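PDB 6CTH: concanavalin A-like lectin protein kinase family protein from Theobroma cacao, which probably catalyses ATP-dependent phosphorylation of proteins as a plant receptor-like kinase, and is captured here with an oxindole inhibitor and a magnesium ion bound. Local coordinates for residues A[64-69]-A[158-163]; A[69-74]-A[126-131]; A[57-62]-A[87-92]. All coordinates share one frame; numbering follows the deposited sequence.

Interaction 1: residues A[64-69]-A[158-163]. With MG (magnesium ion), chain C.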
loop_
_atom_site.group_PDB
_atom_site.type_symbol
_atom_site.label_atom_id
_atom_site.label_comp_id
_atom_site.label_asym_id
_atom_site.label_seq_id
_atom_site.Cartn_x
_atom_site.Cartn_y
_atom_site.Cartn_z
ATOM N N LYS A 64 0.903 -17.180 -7.125
ATOM C CA LYS A 64 -0.240 -17.939 -6.609
ATOM C C LYS A 64 -1.414 -17.024 -6.331
ATOM O O LYS A 64 -2.541 -17.300 -6.750
ATOM C CB LYS A 64 0.141 -18.653 -5.311
ATOM C CG LYS A 64 -0.965 -19.573 -4.781
ATOM C CD LYS A 64 -0.742 -19.890 -3.312
ATOM C CE LYS A 64 -1.819 -20.839 -2.829
ATOM N NZ LYS A 64 -1.560 -21.266 -1.435
ATOM N N ILE A 65 -1.134 -15.946 -5.595
ATOM C CA ILE A 65 -2.172 -15.066 -5.104
ATOM C C ILE A 65 -2.678 -14.158 -6.241
ATOM O O ILE A 65 -3.879 -13.988 -6.432
ATOM C CB ILE A 65 -1.650 -14.212 -3.933
ATOM C CG1 ILE A 65 -1.166 -15.061 -2.738
ATOM C CG2 ILE A 65 -2.703 -13.208 -3.477
ATOM C CD1 ILE A 65 -2.235 -15.940 -2.172
ATOM N N ILE A 66 -1.761 -13.490 -6.927
ATOM C CA ILE A 66 -2.172 -12.457 -7.897
ATOM C C ILE A 66 -2.985 -13.031 -9.065
ATOM O O ILE A 66 -3.862 -12.327 -9.621
ATOM C CB ILE A 66 -0.975 -11.582 -8.335
ATOM C CG1 ILE A 66 -1.453 -10.224 -8.822
ATOM C CG2 ILE A 66 -0.156 -12.295 -9.415
ATOM C CD1 ILE A 66 -0.324 -9.263 -9.164
ATOM N N SER A 67 -2.743 -14.318 -9.370
ATOM C CA SER A 67 -3.493 -15.091 -10.373
ATOM C C SER A 67 -4.981 -15.206 -10.030
ATOM O O SER A 67 -5.820 -15.323 -10.929
ATOM C CB SER A 67 -2.886 -16.506 -10.579
ATOM O OG SER A 67 -3.302 -17.448 -9.571
ATOM N N ARG A 68 -5.298 -15.174 -8.739
ATOM C CA ARG A 68 -6.666 -15.258 -8.245
ATOM C C ARG A 68 -7.415 -13.938 -8.101
ATOM O O ARG A 68 -8.535 -13.960 -7.581
ATOM C CB ARG A 68 -6.694 -15.892 -6.852
ATOM C CG ARG A 68 -6.177 -17.286 -6.870
ATOM C CD ARG A 68 -6.038 -17.806 -5.496
ATOM N NE ARG A 68 -5.383 -19.102 -5.592
ATOM C CZ ARG A 68 -5.873 -20.259 -5.173
ATOM N NH1 ARG A 68 -7.022 -20.331 -4.550
ATOM N NH2 ARG A 68 -5.111 -21.345 -5.301
ATOM N N LEU A 69 -6.786 -12.815 -8.464
ATOM C CA LEU A 69 -7.329 -11.503 -8.225
ATOM C C LEU A 69 -7.525 -10.697 -9.499
ATOM O O LEU A 69 -6.634 -10.635 -10.324
ATOM C CB LEU A 69 -6.359 -10.720 -7.333
ATOM C CG LEU A 69 -5.942 -11.371 -6.013
ATOM C CD1 LEU A 69 -4.868 -10.519 -5.337
ATOM C CD2 LEU A 69 -7.157 -11.502 -5.131
ATOM N N GLY A 158 -0.586 -3.353 -4.959
ATOM C CA GLY A 158 0.171 -4.505 -5.378
ATOM C C GLY A 158 1.051 -5.051 -4.285
ATOM O O GLY A 158 0.891 -4.702 -3.116
ATOM N N ASP A 159 2.043 -5.823 -4.728
ATOM C CA ASP A 159 2.973 -6.593 -3.886
ATOM C C ASP A 159 2.299 -7.623 -3.008
ATOM O O ASP A 159 2.011 -7.361 -1.821
ATOM C CB ASP A 159 3.801 -5.650 -2.946
ATOM C CG ASP A 159 4.842 -6.402 -2.107
ATOM O OD1 ASP A 159 5.249 -7.515 -2.480
ATOM O OD2 ASP A 159 5.187 -5.838 -1.037
ATOM N N PHE A 160 2.151 -8.816 -3.550
ATOM C CA PHE A 160 1.564 -9.960 -2.858
ATOM C C PHE A 160 2.597 -10.973 -2.369
ATOM O O PHE A 160 2.266 -12.116 -2.084
ATOM C CB PHE A 160 0.496 -10.595 -3.756
ATOM C CG PHE A 160 -0.550 -9.589 -4.118
ATOM C CD1 PHE A 160 -1.570 -9.328 -3.282
ATOM C CD2 PHE A 160 -0.449 -8.900 -5.337
ATOM C CE1 PHE A 160 -2.524 -8.348 -3.568
ATOM C CE2 PHE A 160 -1.421 -7.943 -5.656
ATOM C CZ PHE A 160 -2.392 -7.630 -4.747
ATOM N N GLY A 161 3.832 -10.540 -2.163
ATOM C CA GLY A 161 4.877 -11.490 -1.774
ATOM C C GLY A 161 4.747 -12.071 -0.382
ATOM O O GLY A 161 5.204 -13.184 -0.159
ATOM N N LEU A 162 4.092 -11.337 0.519
ATOM C CA LEU A 162 3.749 -11.790 1.868
ATOM C C LEU A 162 2.270 -12.191 2.018
ATOM O O LEU A 162 1.834 -12.586 3.113
ATOM C CB LEU A 162 4.094 -10.706 2.894
ATOM C CG LEU A 162 5.569 -10.447 3.135
ATOM C CD1 LEU A 162 5.723 -9.348 4.154
ATOM C CD2 LEU A 162 6.214 -11.743 3.596
ATOM N N ALA A 163 1.482 -12.075 0.941
ATOM C CA ALA A 163 0.047 -12.294 1.034
ATOM C C ALA A 163 -0.277 -13.766 1.239
ATOM O O ALA A 163 0.456 -14.641 0.758
ATOM C CB ALA A 163 -0.639 -11.777 -0.232
HETATM MG MG MG C . 6.473 -6.437 0.558
HETATM O O HOH W 1 7.452 -7.870 -0.804
HETATM O O HOH W 2 7.547 -4.833 -0.043
HETATM O O HOH W 3 7.884 -7.034 1.970
HETATM O O HOH W 4 5.247 -8.111 0.925
#
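Phe160 carries most of the contact with one ring: Ile65, Ile66 and Leu69, from the end of helix 54-66 and the turn after it, close on the ring, while the preceding Asp159 sends its carboxylate the other way to a magnesium ion. Leu69 comes from the direction opposite to Phe160 and lays CD1 over one ring face, 4.0 Å from the centroid and 24° off the normal, a CH-pi contact displaced toward the CE1-CZ rim. Ile66 crosses the ring at about a right angle. With CG1 anti to the backbone N (chi1 -156°), its CG1 and CD1 lie across the CD2-CE2 bond, each touching both carbons, and Ile66 CD1 is 3.8 Å from Phe160 CD2. Ile65 meets the other flank by its short branch, CG2 lying 4.0 Å from Phe160 CD1, and the same methyl packs 4.1 Å from Ala163 CB. Ala163 is brought there by a type I turn from Phe160, closed by Ala163 N to Phe160 O. The contact is buried and apolar, and the backbone N and O of Phe160 find their partners one helical turn earlier: N bonds Glu62 OE1 and O bonds Ser61 OG. On the far side, Asp159 OD2 binds magnesium at 2.1 Å, Asp141 and four waters completing six ligands. Asp159 OD1 accepts a hydrogen bond from one of these waters at 2.8 Å and a weak one from Gly161 N, which, with the metal bond, probably limits rotation of the carboxylate. Asp159, Phe160 and Gly161 are the DFG motif, here DFG-in with the phenylalanine tucked under helix αC; Phe160 touches both Ile66 and His139, consistent with the regulatory spine of active protein kinases.

Interaction 2: residues A[69-74]-A[126-131]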
loop_
_atom_site.group_PDB
_atom_site.type_symbol
_atom_site.label_atom_id
_atom_site.label_comp_id
_atom_site.label_asym_id
_atom_site.label_seq_id
_atom_site.Cartn_x
_atom_site.Cartn_y
_atom_site.Cartn_z
ATOM N N LEU A 69 -6.786 -12.815 -8.464
ATOM C CA LEU A 69 -7.329 -11.503 -8.225
ATOM C C LEU A 69 -7.525 -10.697 -9.499
ATOM O O LEU A 69 -6.634 -10.635 -10.324
ATOM C CB LEU A 69 -6.359 -10.720 -7.333
ATOM C CG LEU A 69 -5.942 -11.371 -6.013
ATOM C CD1 LEU A 69 -4.868 -10.519 -5.337
ATOM C CD2 LEU A 69 -7.157 -11.502 -5.131
ATOM N N ARG A 70 -8.697 -10.090 -9.645
ATOM C CA ARG A 70 -8.967 -9.167 -10.738
ATOM C C ARG A 70 -9.808 -8.042 -10.139
ATOM O O ARG A 70 -10.931 -8.289 -9.722
ATOM C CB ARG A 70 -9.704 -9.856 -11.876
ATOM C CG ARG A 70 -8.943 -11.029 -12.457
ATOM C CD ARG A 70 -7.778 -10.563 -13.305
ATOM N NE ARG A 70 -7.260 -11.649 -14.128
ATOM C CZ ARG A 70 -6.470 -12.612 -13.672
ATOM N NH1 ARG A 70 -6.097 -12.624 -12.402
ATOM N NH2 ARG A 70 -6.048 -13.564 -14.488
ATOM N N HIS A 71 -9.304 -6.812 -10.132
ATOM C CA HIS A 71 -10.068 -5.717 -9.529
ATOM C C HIS A 71 -9.474 -4.422 -10.055
ATOM O O HIS A 71 -8.235 -4.324 -10.229
ATOM C CB HIS A 71 -10.079 -5.792 -7.976
ATOM C CG HIS A 71 -11.011 -4.850 -7.297
ATOM N ND1 HIS A 71 -10.707 -3.529 -7.045
ATOM C CD2 HIS A 71 -12.246 -5.049 -6.775
ATOM C CE1 HIS A 71 -11.721 -2.956 -6.399
ATOM N NE2 HIS A 71 -12.649 -3.870 -6.186
ATOM N N LYS A 72 -10.318 -3.407 -10.219
ATOM C CA LYS A 72 -9.846 -2.103 -10.704
ATOM C C LYS A 72 -8.780 -1.484 -9.780
ATOM O O LYS A 72 -7.956 -0.712 -10.225
ATOM C CB LYS A 72 -10.954 -1.086 -10.940
ATOM C CG LYS A 72 -11.605 -0.577 -9.707
ATOM C CD LYS A 72 -12.914 0.184 -9.955
ATOM C CE LYS A 72 -13.640 0.371 -8.636
ATOM N NZ LYS A 72 -13.020 1.309 -7.658
ATOM N N ASN A 73 -8.808 -1.825 -8.519
ATOM C CA ASN A 73 -7.848 -1.239 -7.561
ATOM C C ASN A 73 -6.767 -2.242 -7.144
ATOM O O ASN A 73 -6.137 -2.047 -6.109
ATOM C CB ASN A 73 -8.571 -0.655 -6.391
ATOM C CG ASN A 73 -9.568 0.431 -6.809
ATOM O OD1 ASN A 73 -10.770 0.295 -6.583
ATOM N ND2 ASN A 73 -9.078 1.470 -7.477
ATOM N N LEU A 74 -6.532 -3.270 -7.955
ATOM C CA LEU A 74 -5.414 -4.177 -7.760
ATOM C C LEU A 74 -4.507 -4.250 -8.967
ATOM O O LEU A 74 -4.988 -4.316 -10.118
ATOM C CB LEU A 74 -5.879 -5.569 -7.384
ATOM C CG LEU A 74 -6.603 -5.724 -6.062
ATOM C CD1 LEU A 74 -7.054 -7.157 -5.914
ATOM C CD2 LEU A 74 -5.661 -5.394 -4.915
ATOM N N LEU A 126 -9.083 -3.522 -0.506
ATOM C CA LEU A 126 -9.077 -4.311 0.705
ATOM C C LEU A 126 -10.387 -5.071 0.898
ATOM O O LEU A 126 -10.391 -6.188 1.363
ATOM C CB LEU A 126 -8.774 -3.426 1.902
ATOM C CG LEU A 126 -8.131 -4.114 3.092
ATOM C CD1 LEU A 126 -7.073 -5.105 2.657
ATOM C CD2 LEU A 126 -7.543 -3.088 4.048
ATOM N N LEU A 127 -11.495 -4.429 0.574
ATOM C CA LEU A 127 -12.808 -5.093 0.693
ATOM C C LEU A 127 -12.826 -6.325 -0.204
ATOM O O LEU A 127 -13.276 -7.396 0.186
ATOM C CB LEU A 127 -13.931 -4.154 0.316
ATOM C CG LEU A 127 -15.340 -4.715 0.397
ATOM C CD1 LEU A 127 -15.698 -5.119 1.801
ATOM C CD2 LEU A 127 -16.368 -3.705 -0.140
ATOM N N TYR A 128 -12.338 -6.137 -1.409
ATOM C CA TYR A 128 -12.259 -7.252 -2.378
ATOM C C TYR A 128 -11.373 -8.379 -1.844
ATOM O O TYR A 128 -11.728 -9.576 -1.851
ATOM C CB TYR A 128 -11.814 -6.739 -3.712
ATOM C CG TYR A 128 -11.540 -7.831 -4.757
ATOM C CD1 TYR A 128 -12.576 -8.391 -5.457
ATOM C CD2 TYR A 128 -10.247 -8.262 -5.062
ATOM C CE1 TYR A 128 -12.355 -9.386 -6.416
ATOM C CE2 TYR A 128 -10.009 -9.239 -6.013
ATOM C CZ TYR A 128 -11.065 -9.788 -6.712
ATOM O OH TYR A 128 -10.782 -10.757 -7.636
ATOM N N LEU A 129 -10.194 -8.013 -1.319
ATOM C CA LEU A 129 -9.323 -8.992 -0.749
ATOM C C LEU A 129 -9.931 -9.743 0.420
ATOM O O LEU A 129 -9.849 -10.978 0.484
ATOM C CB LEU A 129 -7.956 -8.352 -0.320
ATOM C CG LEU A 129 -7.045 -7.802 -1.420
ATOM C CD1 LEU A 129 -5.810 -7.165 -0.804
ATOM C CD2 LEU A 129 -6.681 -8.868 -2.438
ATOM N N HIS A 130 -10.526 -9.031 1.349
ATOM C CA HIS A 130 -10.982 -9.650 2.597
ATOM C C HIS A 130 -12.276 -10.420 2.438
ATOM O O HIS A 130 -12.467 -11.408 3.162
ATOM C CB HIS A 130 -11.152 -8.619 3.711
ATOM C CG HIS A 130 -9.845 -8.108 4.250
ATOM N ND1 HIS A 130 -9.771 -7.097 5.205
ATOM C CD2 HIS A 130 -8.577 -8.439 3.928
ATOM C CE1 HIS A 130 -8.494 -6.867 5.470
ATOM N NE2 HIS A 130 -7.740 -7.656 4.716
ATOM N N GLU A 131 -13.139 -9.987 1.524
ATOM C CA GLU A 131 -14.534 -10.459 1.563
ATOM C C GLU A 131 -15.102 -10.969 0.250
ATOM O O GLU A 131 -16.184 -11.562 0.325
ATOM C CB GLU A 131 -15.431 -9.324 2.019
ATOM C CG GLU A 131 -15.124 -8.771 3.410
ATOM C CD GLU A 131 -15.158 -9.821 4.523
ATOM O OE1 GLU A 131 -15.894 -10.852 4.369
ATOM O OE2 GLU A 131 -14.431 -9.641 5.564
#
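Both His71 and Tyr128 (chi1 173°) hold CG anti to the backbone N, extending the two side chains past one another in opposite directions where the αC-β4 loop of the kinase docks on helix 112-132, the αE helix of the C-lobe. His71 CB sits over one face of the tyrosine ring, 4.0 Å from its centroid, and the imidazole follows back toward the helix until His71 CD2 is 3.5 Å from Tyr128 CG; the two rings lie oblique, with planes 41° apart. Leu74 CD1 also presses 3.5 Å from Tyr128 CD2, and Leu69 CD2 meets CE2 of the same ring. Leu129, one residue on, sets its CD2 against both leucines, touching both Leu69 methyls and Leu74 CD1, so the three leucines pack together beside the tyrosine. The imidazole is steadied by its own loop, ND1 accepting the backbone N-H of Asn73 at 2.9 Å inside the His71-Leu74 type I turn. Asn73 ND2 reaches on to Ala155 O. The phenol end is fixed by the backbone: Arg70 N donates to Tyr128 OH at 3.0 Å in an almost straight bond of 176°.

Interaction 3: residues A[57-62]-A[87-92]. With FE7 (N-{(3Z)-2-oxo-3-[phenyl({4-[(piperidin-1-yl)methyl]phenyl}amino)methylidene]-2,3-dihydro-1H-indol-5-yl}ethanesulfonamide), chain B.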
loop_
_atom_site.group_PDB
_atom_site.type_symbol
_atom_site.label_atom_id
_atom_site.label_comp_id
_atom_site.label_asym_id
_atom_site.label_seq_id
_atom_site.Cartn_x
_atom_site.Cartn_y
_atom_site.Cartn_z
ATOM N N LYS A 57 10.341 -17.627 -2.256
ATOM C CA LYS A 57 9.101 -17.755 -1.520
ATOM C C LYS A 57 8.148 -16.600 -1.910
ATOM O O LYS A 57 6.946 -16.846 -2.137
ATOM C CB LYS A 57 9.361 -17.780 -0.007
ATOM N N GLU A 58 8.675 -15.375 -2.021
ATOM C CA GLU A 58 7.832 -14.218 -2.353
ATOM C C GLU A 58 7.392 -14.252 -3.804
ATOM O O GLU A 58 6.242 -13.944 -4.076
ATOM C CB GLU A 58 8.451 -12.863 -2.016
ATOM C CG GLU A 58 8.589 -12.623 -0.514
ATOM C CD GLU A 58 8.681 -11.156 -0.133
ATOM O OE1 GLU A 58 7.709 -10.378 -0.252
ATOM O OE2 GLU A 58 9.753 -10.736 0.337
ATOM N N TYR A 59 8.255 -14.680 -4.727
ATOM C CA TYR A 59 7.830 -14.926 -6.098
ATOM C C TYR A 59 6.676 -15.930 -6.140
ATOM O O TYR A 59 5.647 -15.692 -6.796
ATOM C CB TYR A 59 9.019 -15.461 -6.946
ATOM C CG TYR A 59 8.633 -15.953 -8.297
ATOM C CD1 TYR A 59 8.578 -15.087 -9.393
ATOM C CD2 TYR A 59 8.240 -17.269 -8.485
ATOM C CE1 TYR A 59 8.169 -15.546 -10.650
ATOM C CE2 TYR A 59 7.857 -17.741 -9.731
ATOM C CZ TYR A 59 7.821 -16.876 -10.803
ATOM O OH TYR A 59 7.416 -17.355 -12.008
ATOM N N ALA A 60 6.814 -17.038 -5.417
ATOM C CA ALA A 60 5.808 -18.121 -5.483
ATOM C C ALA A 60 4.445 -17.683 -4.928
ATOM O O ALA A 60 3.374 -17.948 -5.543
ATOM C CB ALA A 60 6.308 -19.340 -4.736
ATOM N N SER A 61 4.502 -16.994 -3.787
ATOM C CA SER A 61 3.354 -16.344 -3.203
ATOM C C SER A 61 2.734 -15.334 -4.180
ATOM O O SER A 61 1.508 -15.314 -4.337
ATOM C CB SER A 61 3.720 -15.659 -1.867
ATOM O OG SER A 61 2.607 -14.886 -1.421
ATOM N N GLU A 62 3.535 -14.483 -4.808
ATOM C CA GLU A 62 2.975 -13.496 -5.709
ATOM C C GLU A 62 2.218 -14.180 -6.840
ATOM O O GLU A 62 1.055 -13.824 -7.093
ATOM C CB GLU A 62 4.017 -12.529 -6.240
ATOM C CG GLU A 62 3.572 -11.575 -7.371
ATOM C CD GLU A 62 3.265 -10.145 -6.948
ATOM O OE1 GLU A 62 3.388 -9.799 -5.773
ATOM O OE2 GLU A 62 2.938 -9.322 -7.829
ATOM N N LEU A 87 13.982 -15.922 -11.836
ATOM C CA LEU A 87 12.536 -15.770 -11.598
ATOM C C LEU A 87 12.193 -14.309 -11.884
ATOM O O LEU A 87 12.915 -13.408 -11.417
ATOM C CB LEU A 87 12.201 -16.087 -10.161
ATOM C CG LEU A 87 12.625 -17.398 -9.510
ATOM C CD1 LEU A 87 12.521 -17.302 -7.999
ATOM C CD2 LEU A 87 11.806 -18.548 -10.010
ATOM N N MET A 88 11.144 -14.077 -12.678
ATOM C CA MET A 88 10.707 -12.723 -13.049
ATOM C C MET A 88 9.212 -12.557 -13.221
ATOM O O MET A 88 8.541 -13.519 -13.593
ATOM C CB MET A 88 11.375 -12.296 -14.326
ATOM C CG MET A 88 12.873 -12.237 -14.071
ATOM S SD MET A 88 13.630 -11.323 -15.327
ATOM C CE MET A 88 13.860 -12.710 -16.406
ATOM N N LEU A 89 8.732 -11.328 -12.987
ATOM C CA LEU A 89 7.313 -10.995 -13.002
ATOM C C LEU A 89 7.106 -9.738 -13.853
ATOM O O LEU A 89 7.901 -8.774 -13.792
ATOM C CB LEU A 89 6.794 -10.758 -11.589
ATOM C CG LEU A 89 6.935 -11.914 -10.598
ATOM C CD1 LEU A 89 6.976 -11.398 -9.153
ATOM C CD2 LEU A 89 5.803 -12.911 -10.836
ATOM N N VAL A 90 6.059 -9.747 -14.670
ATOM C CA VAL A 90 5.851 -8.682 -15.647
ATOM C C VAL A 90 4.515 -8.018 -15.424
ATOM O O VAL A 90 3.513 -8.717 -15.267
ATOM C CB VAL A 90 5.882 -9.252 -17.100
ATOM C CG1 VAL A 90 5.850 -8.107 -18.105
ATOM C CG2 VAL A 90 7.120 -10.085 -17.308
ATOM N N TYR A 91 4.486 -6.689 -15.455
ATOM C CA TYR A 91 3.305 -5.879 -15.178
ATOM C C TYR A 91 3.202 -4.741 -16.184
ATOM O O TYR A 91 4.175 -4.464 -16.913
ATOM C CB TYR A 91 3.423 -5.242 -13.792
ATOM C CG TYR A 91 3.807 -6.152 -12.658
ATOM C CD1 TYR A 91 5.128 -6.378 -12.340
ATOM C CD2 TYR A 91 2.827 -6.717 -11.842
ATOM C CE1 TYR A 91 5.476 -7.136 -11.232
ATOM C CE2 TYR A 91 3.167 -7.506 -10.780
ATOM C CZ TYR A 91 4.470 -7.731 -10.471
ATOM O OH TYR A 91 4.806 -8.487 -9.375
ATOM N N GLU A 92 2.055 -4.077 -16.229
ATOM C CA GLU A 92 1.931 -2.818 -16.976
ATOM C C GLU A 92 2.880 -1.767 -16.449
ATOM O O GLU A 92 3.083 -1.663 -15.207
ATOM C CB GLU A 92 0.496 -2.229 -16.954
HETATM C C4 FE7 B . 5.787 -1.081 -10.848
HETATM C C14 FE7 B . 9.105 1.099 -7.516
HETATM C C5 FE7 B . 4.901 -1.777 -11.690
HETATM C C6 FE7 B . 4.358 -2.997 -11.326
HETATM C C11 FE7 B . 7.742 1.204 -9.937
HETATM C C7 FE7 B . 4.678 -3.524 -10.088
HETATM C C8 FE7 B . 5.413 0.113 -12.826
HETATM C C9 FE7 B . 6.160 0.141 -11.543
HETATM C C10 FE7 B . 6.968 1.201 -11.191
HETATM C C12 FE7 B . 8.789 0.310 -9.752
HETATM C C13 FE7 B . 9.463 0.260 -8.546
HETATM N N1 FE7 B . 4.700 -1.038 -12.842
HETATM N N2 FE7 B . 6.966 2.287 -11.976
HETATM C C3 FE7 B . 6.083 -1.619 -9.597
HETATM N N3 FE7 B . 10.865 7.305 -13.009
HETATM O O2 FE7 B . 5.432 0.954 -13.716
HETATM C C2 FE7 B . 5.500 -2.826 -9.209
HETATM N N FE7 B . 5.643 -3.352 -7.892
HETATM S S FE7 B . 6.442 -2.765 -6.612
HETATM O O FE7 B . 7.411 -1.817 -7.061
HETATM O O1 FE7 B . 6.863 -3.886 -5.832
HETATM C C1 FE7 B . 5.093 -1.947 -5.829
HETATM C C FE7 B . 3.905 -2.875 -5.884
HETATM C C16 FE7 B . 7.395 2.053 -8.893
HETATM C C15 FE7 B . 8.074 1.995 -7.690
HETATM C C17 FE7 B . 7.694 3.498 -11.985
HETATM C C22 FE7 B . 8.712 3.757 -11.079
HETATM C C21 FE7 B . 9.368 4.974 -11.100
HETATM C C20 FE7 B . 9.025 5.956 -12.017
HETATM C C19 FE7 B . 8.005 5.690 -12.914
HETATM C C18 FE7 B . 7.345 4.475 -12.906
HETATM C C23 FE7 B . 9.755 7.277 -12.047
HETATM C C28 FE7 B . 11.441 8.647 -13.110
HETATM C C27 FE7 B . 12.518 8.708 -14.168
HETATM C C26 FE7 B . 13.606 7.690 -13.899
HETATM C C25 FE7 B . 13.014 6.315 -13.667
HETATM C C24 FE7 B . 11.919 6.365 -12.627
#
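Tyr91 and Glu62 approach from opposite directions, the phenol of the gatekeeper position on strand 86-92 (β5) meeting the carboxylate of helix 54-66 (αC) in the kinase N-lobe. Their planes stand 84° apart: Glu62 OE2 lies at the edge of the tyrosine ring, in its plane, whereas Tyr91 OH arrives from above the carboxylate plane. The hydroxyl donates to OE2 at 2.6 Å, and a bend at chi2 (102°) of Glu62 turns the carboxylate to it; its other oxygen faces the DFG segment. Leu89 touches both helix residues, with CD1 3.8 Å from Glu62 CG and CD2 3.5 Å from Tyr59 CE1. Farther back along the helix, Tyr59 lies obliquely across Leu87, whose CB lies over one ring face in a CH-pi contact, 4.0 Å from the centroid; Met88 O approaches the ring in plane, 3.6 Å from Tyr59 CE1. The Tyr91 ring has the inhibitor on one face, with FE7 C7 offset toward the rim and C6 lying 3.5 Å from Tyr91 CB. The oxindole then reaches the hinge, where FE7 N1 donates to Glu92 O at 2.9 Å, nearly straight at 171°.

Helix 54-66 serves both interaction 1 and interaction 3, its end packing on the DFG segment and its middle on strand 86-92. Ser61 and Glu62 also bind the DFG backbone directly, joining the two contacts. Both are buried, yet interaction 1 is purely apolar across its segments, while interaction 3 includes a carboxylate hydrogen-bonded to a phenol beside the inhibitor. Interaction 2 shares Leu69 with interaction 1 and touches it again where Leu74 meets Phe160, but it is only partly buried, joins the αC-β4 loop to the C-lobe and includes a backbone-to-hydroxyl bond. It does not touch interaction 3; interaction 1 stands between them.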